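Two-domain protein containing predicted PHP-like metal-dependent phosphoesterase (Bacteroides vulgatus ATCC 8482, PDB 3E38) binds zinc ions in a PHP-like domain and is probably a metal-dependent phosphoesterase, perhaps with 5'-3' exonuclease activity on DNA or RNA. Local coordinates at residues L108-S111 with N112-E115; H70-S73 with F74-R78; F324-T327 with N328-V331; R251-F254 with E255-K259. All coordinates share one frame; numbering follows the deposited sequence.

Interaction 1: residues L108-S111 with N112-E115; sequences LSDS and NPLE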
loop_
_atom_site.group_PDB
_atom_site.type_symbol
_atom_site.label_atom_id
_atom_site.label_comp_id
_atom_site.label_asym_id
_atom_site.label_seq_id
_atom_site.Cartn_x
_atom_site.Cartn_y
_atom_site.Cartn_z
ATOM N N LEU B 108 -29.579 -22.364 11.909
ATOM C CA LEU B 108 -30.225 -23.607 11.491
ATOM C C LEU B 108 -29.550 -24.794 12.109
ATOM O O LEU B 108 -28.368 -24.738 12.497
ATOM C CB LEU B 108 -30.142 -23.794 9.952
ATOM C CG LEU B 108 -30.963 -22.758 9.169
ATOM C CD1 LEU B 108 -30.825 -22.937 7.668
ATOM C CD2 LEU B 108 -32.447 -22.749 9.592
ATOM N N SER B 109 -30.303 -25.891 12.153
ATOM C CA SER B 109 -29.789 -27.191 12.598
ATOM C C SER B 109 -29.610 -28.100 11.384
ATOM O O SER B 109 -28.734 -28.968 11.340
ATOM C CB SER B 109 -30.708 -27.826 13.639
ATOM O OG SER B 109 -31.992 -28.060 13.107
ATOM N N ASP B 110 -30.407 -27.828 10.364
ATOM C CA ASP B 110 -30.365 -28.604 9.120
ATOM C C ASP B 110 -30.863 -27.762 7.935
ATOM O O ASP B 110 -31.995 -27.224 7.934
ATOM C CB ASP B 110 -31.195 -29.908 9.349
ATOM C CG ASP B 110 -31.158 -30.858 8.177
ATOM O OD1 ASP B 110 -30.522 -30.561 7.139
ATOM O OD2 ASP B 110 -31.787 -31.910 8.278
ATOM N N SER B 111 -29.999 -27.632 6.939
ATOM C CA SER B 111 -30.267 -26.792 5.754
ATOM C C SER B 111 -31.220 -27.417 4.744
ATOM O O SER B 111 -32.071 -26.742 4.138
ATOM C CB SER B 111 -28.958 -26.385 5.060
ATOM O OG SER B 111 -28.216 -25.448 5.876
ATOM N N ASN B 112 -31.123 -28.731 4.671
ATOM C CA ASN B 112 -31.866 -29.534 3.682
ATOM C C ASN B 112 -33.370 -29.294 3.606
ATOM O O ASN B 112 -33.940 -29.225 2.521
ATOM C CB ASN B 112 -31.615 -31.006 3.928
ATOM C CG ASN B 112 -30.278 -31.435 3.412
ATOM O OD1 ASN B 112 -29.759 -30.825 2.483
ATOM N ND2 ASN B 112 -29.721 -32.492 3.986
ATOM N N PRO B 113 -34.018 -29.210 4.758
ATOM C CA PRO B 113 -35.458 -29.031 4.732
ATOM C C PRO B 113 -35.901 -27.712 4.131
ATOM O O PRO B 113 -37.088 -27.544 3.854
ATOM C CB PRO B 113 -35.841 -29.075 6.232
ATOM C CG PRO B 113 -34.789 -29.851 6.863
ATOM C CD PRO B 113 -33.539 -29.644 6.080
ATOM N N LEU B 114 -34.955 -26.780 3.958
ATOM C CA LEU B 114 -35.305 -25.446 3.391
ATOM C C LEU B 114 -35.590 -25.514 1.864
ATOM O O LEU B 114 -36.154 -24.606 1.248
ATOM C CB LEU B 114 -34.264 -24.367 3.716
ATOM C CG LEU B 114 -34.352 -23.787 5.122
ATOM C CD1 LEU B 114 -34.335 -24.899 6.208
ATOM C CD2 LEU B 114 -33.224 -22.734 5.320
ATOM N N GLU B 115 -35.246 -26.641 1.282
ATOM C CA GLU B 115 -35.511 -26.855 -0.134
ATOM C C GLU B 115 -36.958 -27.297 -0.264
ATOM O O GLU B 115 -37.288 -28.428 0.033
ATOM C CB GLU B 115 -34.565 -27.890 -0.708
ATOM C CG GLU B 115 -34.691 -28.039 -2.183
ATOM C CD GLU B 115 -33.688 -29.027 -2.767
ATOM O OE1 GLU B 115 -32.779 -29.502 -2.053
ATOM O OE2 GLU B 115 -33.805 -29.313 -3.966
#

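Interaction 2: residues H70-S73 with F74-R78; sequences HNRS and FDLCR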
loop_
_atom_site.group_PDB
_atom_site.type_symbol
_atom_site.label_atom_id
_atom_site.label_comp_id
_atom_site.label_asym_id
_atom_site.label_seq_id
_atom_site.Cartn_x
_atom_site.Cartn_y
_atom_site.Cartn_z
ATOM N N HIS B 70 -27.230 -29.751 1.169
ATOM C CA HIS B 70 -27.182 -28.373 1.620
ATOM C C HIS B 70 -26.431 -28.137 2.910
ATOM O O HIS B 70 -26.225 -26.994 3.313
ATOM C CB HIS B 70 -28.596 -27.829 1.765
ATOM C CG HIS B 70 -29.381 -27.878 0.496
ATOM N ND1 HIS B 70 -29.226 -26.958 -0.518
ATOM C CD2 HIS B 70 -30.340 -28.737 0.084
ATOM C CE1 HIS B 70 -30.054 -27.252 -1.500
ATOM N NE2 HIS B 70 -30.745 -28.329 -1.157
ATOM N N ASN B 71 -25.987 -29.201 3.546
ATOM C CA ASN B 71 -25.290 -29.048 4.825
ATOM C C ASN B 71 -23.790 -29.187 4.619
ATOM O O ASN B 71 -22.987 -28.904 5.485
ATOM C CB ASN B 71 -25.785 -30.097 5.818
ATOM C CG ASN B 71 -27.239 -29.948 6.149
ATOM O OD1 ASN B 71 -27.682 -28.864 6.530
ATOM N ND2 ASN B 71 -27.994 -31.049 6.076
ATOM N N ARG B 72 -23.419 -29.606 3.425
ATOM C CA ARG B 72 -22.005 -29.961 3.174
ATOM C C ARG B 72 -20.926 -28.818 3.335
ATOM O O ARG B 72 -19.830 -29.071 3.841
ATOM C CB ARG B 72 -21.905 -30.630 1.802
ATOM C CG ARG B 72 -20.535 -31.158 1.426
ATOM C CD ARG B 72 -20.052 -32.213 2.332
ATOM N NE ARG B 72 -18.783 -32.748 1.810
ATOM C CZ ARG B 72 -17.910 -33.453 2.510
ATOM N NH1 ARG B 72 -18.142 -33.706 3.787
ATOM N NH2 ARG B 72 -16.784 -33.867 1.933
ATOM N N SER B 73 -21.176 -27.583 2.902
ATOM C CA SER B 73 -20.093 -26.595 3.024
ATOM C C SER B 73 -19.840 -26.290 4.515
ATOM O O SER B 73 -18.720 -26.140 4.948
ATOM C CB SER B 73 -20.367 -25.351 2.194
ATOM O OG SER B 73 -21.594 -24.791 2.522
ATOM N N PHE B 74 -20.896 -26.328 5.296
ATOM C CA PHE B 74 -20.783 -26.145 6.748
ATOM C C PHE B 74 -19.940 -27.269 7.327
ATOM O O PHE B 74 -19.047 -27.088 8.122
ATOM C CB PHE B 74 -22.188 -26.121 7.387
ATOM C CG PHE B 74 -22.194 -26.200 8.897
ATOM C CD1 PHE B 74 -22.151 -25.037 9.675
ATOM C CD2 PHE B 74 -22.329 -27.416 9.535
ATOM C CE1 PHE B 74 -22.172 -25.097 11.023
ATOM C CE2 PHE B 74 -22.371 -27.486 10.888
ATOM C CZ PHE B 74 -22.264 -26.319 11.645
ATOM N N ASP B 75 -20.233 -28.465 6.903
ATOM C CA ASP B 75 -19.531 -29.624 7.428
ATOM C C ASP B 75 -18.041 -29.480 7.189
ATOM O O ASP B 75 -17.206 -29.807 8.036
ATOM C CB ASP B 75 -20.041 -30.927 6.774
ATOM C CG ASP B 75 -21.440 -31.358 7.257
ATOM O OD1 ASP B 75 -22.053 -30.726 8.168
ATOM O OD2 ASP B 75 -21.931 -32.368 6.699
ATOM N N LEU B 76 -17.698 -28.974 6.025
ATOM C CA LEU B 76 -16.267 -28.865 5.621
ATOM C C LEU B 76 -15.475 -27.796 6.366
ATOM O O LEU B 76 -14.251 -27.810 6.403
ATOM C CB LEU B 76 -16.172 -28.566 4.117
ATOM C CG LEU B 76 -16.519 -29.736 3.208
ATOM C CD1 LEU B 76 -16.745 -29.299 1.788
ATOM C CD2 LEU B 76 -15.368 -30.794 3.300
ATOM N N CYS B 77 -16.195 -26.861 6.953
ATOM C CA CYS B 77 -15.562 -25.728 7.633
ATOM C C CYS B 77 -15.309 -25.944 9.104
ATOM O O CYS B 77 -14.542 -25.228 9.722
ATOM C CB CYS B 77 -16.480 -24.487 7.549
ATOM S SG CYS B 77 -16.528 -23.796 5.938
ATOM N N ARG B 78 -15.958 -26.957 9.645
ATOM C CA ARG B 78 -15.976 -27.177 11.097
ATOM C C ARG B 78 -14.620 -27.344 11.777
ATOM O O ARG B 78 -14.342 -26.747 12.777
ATOM C CB ARG B 78 -16.872 -28.372 11.419
ATOM C CG ARG B 78 -18.354 -28.108 11.056
ATOM C CD ARG B 78 -19.329 -29.161 11.626
ATOM N NE ARG B 78 -19.529 -28.887 13.044
ATOM C CZ ARG B 78 -20.499 -29.373 13.809
ATOM N NH1 ARG B 78 -21.426 -30.195 13.324
ATOM N NH2 ARG B 78 -20.539 -29.010 15.079
HETATM O O HOH W 1 -23.656 -25.791 3.957
HETATM O O HOH W 2 -20.701 -33.902 5.274
#

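Interaction 3: residues F324-T327 with N328-V331; sequences FEVT and NFIV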
loop_
_atom_site.group_PDB
_atom_site.type_symbol
_atom_site.label_atom_id
_atom_site.label_comp_id
_atom_site.label_asym_id
_atom_site.label_seq_id
_atom_site.Cartn_x
_atom_site.Cartn_y
_atom_site.Cartn_z
ATOM N N PHE B 324 -21.751 18.827 18.113
ATOM C CA PHE B 324 -21.433 18.305 16.794
ATOM C C PHE B 324 -22.106 16.994 16.476
ATOM O O PHE B 324 -22.489 16.197 17.347
ATOM C CB PHE B 324 -19.913 18.162 16.629
ATOM C CG PHE B 324 -19.251 17.329 17.689
ATOM C CD1 PHE B 324 -19.238 15.949 17.597
ATOM C CD2 PHE B 324 -18.635 17.928 18.775
ATOM C CE1 PHE B 324 -18.603 15.177 18.567
ATOM C CE2 PHE B 324 -18.011 17.151 19.756
ATOM C CZ PHE B 324 -17.994 15.774 19.638
ATOM N N GLU B 325 -22.263 16.791 15.184
ATOM C CA GLU B 325 -22.785 15.531 14.662
ATOM C C GLU B 325 -21.613 14.594 14.294
ATOM O O GLU B 325 -20.631 15.050 13.758
ATOM C CB GLU B 325 -23.615 15.812 13.419
ATOM C CG GLU B 325 -24.332 14.651 12.833
ATOM C CD GLU B 325 -24.924 15.010 11.478
ATOM O OE1 GLU B 325 -24.707 16.158 11.046
ATOM O OE2 GLU B 325 -25.569 14.150 10.821
ATOM N N VAL B 326 -21.700 13.304 14.632
ATOM C CA VAL B 326 -20.680 12.340 14.170
ATOM C C VAL B 326 -21.324 11.805 12.930
ATOM O O VAL B 326 -22.072 10.829 12.978
ATOM C CB VAL B 326 -20.384 11.196 15.120
ATOM C CG1 VAL B 326 -19.206 10.311 14.522
ATOM C CG2 VAL B 326 -20.067 11.745 16.513
ATOM N N THR B 327 -20.991 12.457 11.822
ATOM C CA THR B 327 -21.662 12.260 10.528
ATOM C C THR B 327 -21.638 10.844 10.006
ATOM O O THR B 327 -22.512 10.474 9.220
ATOM C CB THR B 327 -21.075 13.201 9.397
ATOM O OG1 THR B 327 -19.697 12.890 9.156
ATOM C CG2 THR B 327 -21.218 14.686 9.761
ATOM N N ASN B 328 -20.650 10.053 10.413
ATOM C CA ASN B 328 -20.551 8.697 9.872
ATOM C C ASN B 328 -21.054 7.627 10.849
ATOM O O ASN B 328 -20.886 6.445 10.633
ATOM C CB ASN B 328 -19.132 8.377 9.370
ATOM C CG ASN B 328 -18.091 8.423 10.445
ATOM O OD1 ASN B 328 -18.123 9.301 11.274
ATOM N ND2 ASN B 328 -17.079 7.518 10.373
ATOM N N PHE B 329 -21.647 8.083 11.941
ATOM C CA PHE B 329 -22.331 7.203 12.916
ATOM C C PHE B 329 -23.802 7.405 12.679
ATOM O O PHE B 329 -24.452 8.258 13.308
ATOM C CB PHE B 329 -21.963 7.528 14.348
ATOM C CG PHE B 329 -20.718 6.792 14.838
ATOM C CD1 PHE B 329 -19.747 6.380 13.949
ATOM C CD2 PHE B 329 -20.531 6.548 16.187
ATOM C CE1 PHE B 329 -18.629 5.727 14.398
ATOM C CE2 PHE B 329 -19.409 5.887 16.642
ATOM C CZ PHE B 329 -18.459 5.484 15.753
ATOM N N ILE B 330 -24.325 6.592 11.764
ATOM C CA ILE B 330 -25.708 6.732 11.281
ATOM C C ILE B 330 -26.738 6.122 12.212
ATOM O O ILE B 330 -26.767 4.908 12.406
ATOM C CB ILE B 330 -25.877 6.140 9.896
ATOM C CG1 ILE B 330 -24.798 6.688 8.938
ATOM C CG2 ILE B 330 -27.298 6.436 9.408
ATOM C CD1 ILE B 330 -24.832 8.241 8.726
ATOM N N VAL B 331 -27.594 6.995 12.750
ATOM C CA VAL B 331 -28.600 6.605 13.735
ATOM C C VAL B 331 -30.003 6.527 13.108
ATOM O O VAL B 331 -30.951 5.938 13.650
ATOM C CB VAL B 331 -28.530 7.546 15.003
ATOM C CG1 VAL B 331 -27.088 7.527 15.618
ATOM C CG2 VAL B 331 -29.027 9.015 14.716
#

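Interaction 4: residues R251-F254 with E255-K259; sequences RPFF and EKCVK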
loop_
_atom_site.group_PDB
_atom_site.type_symbol
_atom_site.label_atom_id
_atom_site.label_comp_id
_atom_site.label_asym_id
_atom_site.label_seq_id
_atom_site.Cartn_x
_atom_site.Cartn_y
_atom_site.Cartn_z
ATOM N N ARG B 251 -24.249 5.971 20.643
ATOM C CA ARG B 251 -23.841 7.027 21.551
ATOM C C ARG B 251 -22.797 6.502 22.531
ATOM O O ARG B 251 -21.711 7.049 22.610
ATOM C CB ARG B 251 -25.032 7.637 22.311
ATOM C CG ARG B 251 -24.628 8.604 23.406
ATOM C CD ARG B 251 -25.875 9.315 23.973
ATOM N NE ARG B 251 -26.672 9.842 22.865
ATOM C CZ ARG B 251 -26.351 10.945 22.178
ATOM N NH1 ARG B 251 -25.275 11.627 22.518
ATOM N NH2 ARG B 251 -27.098 11.376 21.160
ATOM N N PRO B 252 -23.122 5.439 23.287
ATOM C CA PRO B 252 -22.116 4.967 24.227
ATOM C C PRO B 252 -20.877 4.391 23.576
ATOM O O PRO B 252 -19.825 4.311 24.218
ATOM C CB PRO B 252 -22.841 3.840 24.993
ATOM C CG PRO B 252 -24.050 3.502 24.165
ATOM C CD PRO B 252 -24.431 4.828 23.555
ATOM N N PHE B 253 -21.022 3.996 22.319
ATOM C CA PHE B 253 -19.899 3.353 21.550
ATOM C C PHE B 253 -18.918 4.443 21.178
ATOM O O PHE B 253 -17.708 4.324 21.340
ATOM C CB PHE B 253 -20.438 2.596 20.325
ATOM C CG PHE B 253 -19.405 1.828 19.559
ATOM C CD1 PHE B 253 -18.901 0.625 20.046
ATOM C CD2 PHE B 253 -18.953 2.281 18.328
ATOM C CE1 PHE B 253 -17.946 -0.100 19.335
ATOM C CE2 PHE B 253 -17.987 1.556 17.615
ATOM C CZ PHE B 253 -17.487 0.364 18.128
ATOM N N PHE B 254 -19.473 5.563 20.759
ATOM C CA PHE B 254 -18.647 6.702 20.374
ATOM C C PHE B 254 -17.857 7.173 21.547
ATOM O O PHE B 254 -16.718 7.550 21.430
ATOM C CB PHE B 254 -19.472 7.872 19.859
ATOM C CG PHE B 254 -18.631 9.081 19.517
ATOM C CD1 PHE B 254 -17.834 9.084 18.386
ATOM C CD2 PHE B 254 -18.638 10.214 20.324
ATOM C CE1 PHE B 254 -17.060 10.185 18.060
ATOM C CE2 PHE B 254 -17.847 11.335 19.987
ATOM C CZ PHE B 254 -17.081 11.315 18.864
ATOM N N GLU B 255 -18.507 7.147 22.693
ATOM C CA GLU B 255 -17.893 7.597 23.965
ATOM C C GLU B 255 -16.663 6.745 24.303
ATOM O O GLU B 255 -15.704 7.196 24.921
ATOM C CB GLU B 255 -18.939 7.560 25.086
ATOM C CG GLU B 255 -18.553 8.240 26.380
ATOM C CD GLU B 255 -17.642 7.397 27.247
ATOM O OE1 GLU B 255 -17.940 6.191 27.439
ATOM O OE2 GLU B 255 -16.641 7.954 27.764
ATOM N N LYS B 256 -16.674 5.519 23.824
ATOM C CA LYS B 256 -15.571 4.586 24.058
ATOM C C LYS B 256 -14.497 4.706 22.975
ATOM O O LYS B 256 -13.374 4.215 23.131
ATOM C CB LYS B 256 -16.098 3.157 24.021
ATOM C CG LYS B 256 -17.104 2.830 25.064
ATOM C CD LYS B 256 -16.450 2.577 26.354
ATOM C CE LYS B 256 -17.382 1.800 27.247
ATOM N NZ LYS B 256 -16.709 1.544 28.528
ATOM N N CYS B 257 -14.858 5.383 21.888
ATOM C CA CYS B 257 -13.972 5.495 20.699
ATOM C C CYS B 257 -12.961 6.614 20.819
ATOM O O CYS B 257 -11.935 6.623 20.148
ATOM C CB CYS B 257 -14.786 5.726 19.429
ATOM S SG CYS B 257 -15.666 4.281 18.820
ATOM N N VAL B 258 -13.297 7.563 21.679
ATOM C CA VAL B 258 -12.451 8.737 21.881
ATOM C C VAL B 258 -12.120 8.915 23.340
ATOM O O VAL B 258 -12.874 8.544 24.231
ATOM C CB VAL B 258 -13.089 10.056 21.311
ATOM C CG1 VAL B 258 -13.185 9.990 19.797
ATOM C CG2 VAL B 258 -14.458 10.329 21.947
ATOM N N LYS B 259 -10.924 9.421 23.552
ATOM C CA LYS B 259 -10.460 9.772 24.880
ATOM C C LYS B 259 -10.258 11.261 24.875
ATOM O O LYS B 259 -9.337 11.762 24.283
ATOM C CB LYS B 259 -9.180 9.030 25.233
ATOM C CG LYS B 259 -8.605 9.410 26.598
ATOM C CD LYS B 259 -7.484 8.451 27.028
ATOM C CE LYS B 259 -6.316 8.417 26.024
ATOM N NZ LYS B 259 -5.200 7.509 26.431
#

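Interaction 1: residues L108-S111 with N112-E115
Asp110 and Asn112 form an Asx turn that leads into the short 3-10 segment 112-114, in the loop between strand 102-106 and helix 119-128. With CG anti to the backbone N (chi1 -176°), the carboxylate of Asp110 swings forward over the start of that segment. Its OD1 accepts Asn112 N at 3.1 Å from above the carboxylate plane, and the same oxygen is also bonded by Asn71 ND2. The Pro113 ring crosses this side chain at about a right angle, its CD 3.3 Å from Asp110 OD1. Replacing Asp110 by an alanine would probably leave Asn112 N and Asn71 ND2 without their shared acceptor and free the start of the 3-10 turn to shift. Further along, Leu114 N bonds to Ser111 O at 2.9 Å. The polar side of the loop is looser: Asp110, Asn112 and Pro113 are all partly exposed, and a glycerol lies near Asp110. The leucine end is buried and tight. Here Leu108 and Leu114 reach tip to tip beside strand 87-95 and helix 119-128, and the side chain of Leu114 is about 8 Å from that of the zinc ligand Glu93. Leu108 CD1 presses on Leu114 CD2 at 3.4 Å, closer than usual carbon contact.

Interaction 2: residues H70-S73 with F74-R78
Leu76 lays its CD2 methyl over one face of the Arg72 guanidinium, toward the rim, 3.6 Å from Arg72 NH2. The Arg72 chain starts out pointing away from its own backbone N (chi1 -175°) and then bends (chi2 62°), which carries its flat end back over the following turn. NE makes a salt bridge to Asp65 of the second subunit, where Leu76 packs as well, so the pair belongs to a subunit interface. NH1 stays 5.0 Å from Asp75 OD2, too far for a direct ion pair; a water touches both, though its approach to Asp75 is doubtfully short. Underneath runs the first turn of helix 72-83. Asp75 N donates to Asn71 O at 3.1 Å in the carbonyl plane, and Leu76 N to Arg72 O at 3.1 Å. Another water ties this helix start together, donating to His70 O and Ser73 OG and accepting from Phe74 N at 3.1 Å. Ser73 OG is bonded in addition to Glu55. This helix is the crossover of the beta-alpha-beta unit formed with strands 50-56 and 87-95: Ser73 and Cys77 rest on Leu53 of the first strand and Pro36 of helix 36-45, and Phe74 lies on Leu88 and Lys90 of the second.

Interaction 3: residues F324-T327 with N328-V331
A type I beta turn from Val326 to Phe329 takes the chain out of strand 321-326 of the Ig-like domain and round a corner toward strand 330-332. It is closed by Phe329 N, which donates to Val326 O at 3.0 Å; the N-H points well at the oxygen (159°) but comes from above the carbonyl plane. Val326 and Phe329 lie side by side, pointing the same way, and both pack on helix 247-257. Val326 CG1 makes an off-centre CH-pi contact with the Phe329 ring, 4.3 Å from its centroid, and is 3.8 Å from Phe329 CG. Asn328, at the third position of the turn, holds CG between its backbone N and carbonyl carbon (chi1 62°), which brings OD1 to 3.6 Å from Val326 CG1. This buried amide is satisfied from outside the turn: OD1 accepts Lys283 N, while ND2 donates to the carbonyls of Glu241 and Val281. The end of the Ile330 side chain comes back to the turn, CD1 3.3 Å from Thr327 O. Strand 335-342 runs between the two strands joined here, so the turn links non-neighbouring strands of one sheet, rather than closing a hairpin, within an Ig-like beta domain of the E-set clan.

Interaction 4: residues R251-F254 with E255-K259
The Phe254 ring carries Val258 CG2 over one face, offset toward the rim, with Phe254 CE2 the nearest ring atom at 4.0 Å; the ring also meets Tyr339 of strand 335-342 edge-to-face. The neighbouring Phe253 ring is approached obliquely by sulfur: Cys257 SG stands 4.2 Å from its centroid, 31° off the ring normal, a Cys sulfur-aromatic contact one helical turn along. Both phenylalanines have chi1 near 180° (-175° and 177°), yet as successive helix residues they leave in different directions, the Phe253 ring packing on Pro11 and the Phe254 ring on Leu284 and Leu337. Without the larger ring system, as with an alanine in place of Phe254, Val258 CG2 is likely to face a gap and Tyr339 to lose its edge-to-face mate.

Beneath the rings helix 247-257 runs out and passes straight into strand 258-265. Glu255 N still bonds to Arg251 O four residues back, at 3.2 Å. Lys256 N then turns mainly to Phe253 O at 2.9 Å, and Cys257 N to Phe254 O at 2.9 Å, both three residues back and from well above the carbonyl planes; the bond from Val258 N to Phe254 O is weak. On the more polar side Lys256 bends at chi2, with its CG 3.2 Å from Pro252 O. The chemistry is therefore divided: the charged ends of Arg251 and Lys256 form salt bridges outside the segments, with Glu247 and Asp14, whereas the buried side of the helix end is joined by aromatic, sulfur and methyl packing, which needs no matching of charge.

Overall arrangement
Along the chain the order is interaction 2, interaction 1, interaction 4, interaction 3, and the four form two pairs on opposite sides of the chain's centre. Interactions 1 and 2, centres 12 Å apart, meet in the PHP-like domain, where Asn71 OD1 takes Ser111 N at 2.7 Å; their loop and helix flank strand 87-95, which carries the zinc ligand Glu93. Interactions 3 and 4, also 12 Å between centres, pack together at the Ig-like domain: Val326 CG2 meets Phe254 CE1 at 3.7 Å, helix 247-257 lying against the corner after strand 321-326. The pairs lie about 38 to 40 Å apart, centre to centre, consistent with two separately packed domains.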